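Local coordinates for phosphoenolpyruvate-protein phosphotransferase (PDB 3TRC) that probably transfers phosphate from phosphoenolpyruvate to a histidine of its protein substrate, and is represented here by its GAF domain alone, at residues 16-21 and 152-157. Sequence-based numbering, arbitrary orientation.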
ATOM      1  N   GLU A  16       9.715   1.409  -1.453  1.00 27.11           N
ATOM      2  CA  GLU A  16      10.574   1.293  -2.625  1.00 25.11           C
ATOM      3  C   GLU A  16       9.835   1.561  -3.942  1.00 24.31           C
ATOM      4  O   GLU A  16      10.388   2.178  -4.849  1.00 25.89           O
ATOM      5  CB  GLU A  16      11.267  -0.075  -2.658  1.00 29.35           C
ATOM      6  CG  GLU A  16      12.419  -0.222  -1.667  1.00 34.13           C
ATOM      7  CD  GLU A  16      13.145  -1.552  -1.805  1.00 40.83           C
ATOM      8  OE1 GLU A  16      12.506  -2.548  -2.207  1.00 41.28           O
ATOM      9  OE2 GLU A  16      14.358  -1.605  -1.518  1.00 44.72           O
ATOM     10  N   VAL A  17       8.590   1.103  -4.044  1.00 24.66           N
ATOM     11  CA  VAL A  17       7.795   1.349  -5.246  1.00 23.10           C
ATOM     12  C   VAL A  17       7.536   2.838  -5.441  1.00 26.29           C
ATOM     13  O   VAL A  17       7.705   3.367  -6.536  1.00 26.60           O
ATOM     14  CB  VAL A  17       6.451   0.588  -5.229  1.00 23.24           C
ATOM     15  CG1 VAL A  17       5.564   1.043  -6.391  1.00 22.33           C
ATOM     16  CG2 VAL A  17       6.688  -0.913  -5.293  1.00 23.62           C
ATOM     17  N   ASN A  18       7.132   3.520  -4.375  1.00 27.03           N
ATOM     18  CA  ASN A  18       6.854   4.947  -4.494  1.00 28.90           C
ATOM     19  C   ASN A  18       8.106   5.780  -4.760  1.00 24.96           C
ATOM     20  O   ASN A  18       8.018   6.879  -5.296  1.00 32.81           O
ATOM     21  CB  ASN A  18       6.081   5.462  -3.278  1.00 31.34           C
ATOM     22  CG  ASN A  18       4.606   5.128  -3.351  1.00 35.16           C
ATOM     23  OD1 ASN A  18       4.098   4.753  -4.409  1.00 36.41           O
ATOM     24  ND2 ASN A  18       3.907   5.271  -2.233  1.00 35.27           N
ATOM     25  N   ALA A  19       9.269   5.243  -4.405  1.00 26.38           N
ATOM     26  CA  ALA A  19      10.542   5.930  -4.628  1.00 25.64           C
ATOM     27  C   ALA A  19      11.162   5.605  -5.989  1.00 29.72           C
ATOM     28  O   ALA A  19      12.116   6.252  -6.418  1.00 31.96           O
ATOM     29  CB  ALA A  19      11.527   5.611  -3.510  1.00 29.63           C
ATOM     30  N   ALA A  20      10.623   4.597  -6.662  1.00 25.49           N
ATOM     31  CA  ALA A  20      11.112   4.228  -7.984  1.00 21.17           C
ATOM     32  C   ALA A  20      10.942   5.384  -8.964  1.00 21.61           C
ATOM     33  O   ALA A  20       9.919   6.062  -8.966  1.00 19.81           O
ATOM     34  CB  ALA A  20      10.389   2.990  -8.489  1.00 22.84           C
ATOM     35  N   PRO A  21      11.951   5.606  -9.813  1.00 25.42           N
ATOM     36  CA  PRO A  21      11.951   6.736 -10.750  1.00 27.17           C
ATOM     37  C   PRO A  21      11.055   6.546 -11.980  1.00 25.49           C
ATOM     38  O   PRO A  21      10.738   7.527 -12.656  1.00 26.72           O
ATOM     39  CB  PRO A  21      13.423   6.844 -11.160  1.00 29.74           C
ATOM     40  CG  PRO A  21      13.973   5.474 -10.966  1.00 31.52           C
ATOM     41  CD  PRO A  21      13.218   4.853  -9.833  1.00 30.33           C
ATOM     42  N   ALA A 152      -0.833  -5.736  -5.417  1.00 19.17           N
ATOM     43  CA  ALA A 152      -1.350  -5.584  -6.775  1.00 18.07           C
ATOM     44  C   ALA A 152      -2.206  -4.330  -6.944  1.00 18.02           C
ATOM     45  O   ALA A 152      -2.290  -3.771  -8.040  1.00 15.97           O
ATOM     46  CB  ALA A 152      -2.142  -6.824  -7.191  1.00 18.23           C
ATOM     47  N   ILE A 153      -2.860  -3.900  -5.870  1.00 17.25           N
ATOM     48  CA  ILE A 153      -3.619  -2.655  -5.904  1.00 19.90           C
ATOM     49  C   ILE A 153      -2.673  -1.491  -6.178  1.00 21.35           C
ATOM     50  O   ILE A 153      -2.982  -0.589  -6.956  1.00 20.56           O
ATOM     51  CB  ILE A 153      -4.374  -2.428  -4.585  1.00 19.74           C
ATOM     52  CG1 ILE A 153      -5.351  -3.584  -4.359  1.00 23.46           C
ATOM     53  CG2 ILE A 153      -5.102  -1.092  -4.605  1.00 20.97           C
ATOM     54  CD1 ILE A 153      -5.995  -3.603  -2.999  1.00 27.22           C
ATOM     55  N   HIS A 154      -1.508  -1.532  -5.543  1.00 19.20           N
ATOM     56  CA  HIS A 154      -0.488  -0.508  -5.727  1.00 20.99           C
ATOM     57  C   HIS A 154       0.022  -0.557  -7.166  1.00 17.63           C
ATOM     58  O   HIS A 154       0.146   0.469  -7.829  1.00 16.99           O
ATOM     59  CB  HIS A 154       0.655  -0.753  -4.736  1.00 25.35           C
ATOM     60  CG  HIS A 154       1.521   0.440  -4.477  1.00 28.22           C
ATOM     61  ND1 HIS A 154       1.372   1.639  -5.145  1.00 28.53           N
ATOM     62  CD2 HIS A 154       2.553   0.616  -3.620  1.00 25.21           C
ATOM     63  CE1 HIS A 154       2.274   2.498  -4.709  1.00 24.60           C
ATOM     64  NE2 HIS A 154       3.007   1.902  -3.783  1.00 27.21           N
ATOM     65  N   LEU A 155       0.323  -1.761  -7.647  1.00 16.43           N
ATOM     66  CA  LEU A 155       0.800  -1.938  -9.014  1.00 15.21           C
ATOM     67  C   LEU A 155      -0.206  -1.425 -10.040  1.00 13.64           C
ATOM     68  O   LEU A 155       0.177  -0.827 -11.047  1.00 16.78           O
ATOM     69  CB  LEU A 155       1.123  -3.407  -9.280  1.00 17.88           C
ATOM     70  CG  LEU A 155       2.195  -3.991  -8.353  1.00 21.65           C
ATOM     71  CD1 LEU A 155       2.424  -5.457  -8.665  1.00 20.64           C
ATOM     72  CD2 LEU A 155       3.491  -3.207  -8.478  1.00 26.03           C
ATOM     73  N   ALA A 156      -1.490  -1.658  -9.788  1.00 14.24           N
ATOM     74  CA  ALA A 156      -2.536  -1.168 -10.683  1.00 14.13           C
ATOM     75  C   ALA A 156      -2.483   0.352 -10.797  1.00 13.86           C
ATOM     76  O   ALA A 156      -2.576   0.913 -11.895  1.00 15.61           O
ATOM     77  CB  ALA A 156      -3.913  -1.623 -10.204  1.00 14.31           C
ATOM     78  N   ALA A 157      -2.327   1.022  -9.660  1.00 15.31           N
ATOM     79  CA  ALA A 157      -2.260   2.478  -9.648  1.00 17.81           C
ATOM     80  C   ALA A 157      -1.036   2.969 -10.405  1.00 17.39           C
ATOM     81  O   ALA A 157      -1.105   3.942 -11.148  1.00 18.63           O
ATOM     82  CB  ALA A 157      -2.244   3.004  -8.216  1.00 17.61           C
TER
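Val-17 and Asn-18 meet the imidazole of His-154 in two different ways, an example of one buried ring serving two neighbours, one at its face and one at its rim, between two helices. CG1 of Val-17 lies over one face in a CH-pi contact, 4.0 Å from the ring centroid and nearer the NE2 side than the middle of the ring, 3.8 Å from NE2 of His-154. The amide of Asn-18 reaches the edge of the ring, its plane turned 75° from the imidazole. There OD1 of Asn-18 sits 2.9 Å from CE1 and 3.1 Å from NE2 of His-154, but well off the direction in which NE2 would point a hydrogen, so the close pair does not count as a hydrogen bond. The ring gets there because chi1 of His-154 (-160°) swings CG away from the backbone N, carrying it from helix 142-164 toward the end of helix 3-19.

Helix 23-37 adds Val-30, which touches both Val-17 and Leu-155, while Ala-152 and Ala-156 pack on strand 114-122, joining this helical layer to the GAF sheet. Asn-18 also packs against Ile-153 of the second subunit, so its side of the contact belongs to the dimer interface. The contact thus mixes an apolar CH-pi face with a polar edge, where any C-H to oxygen interaction is bent and doubtful.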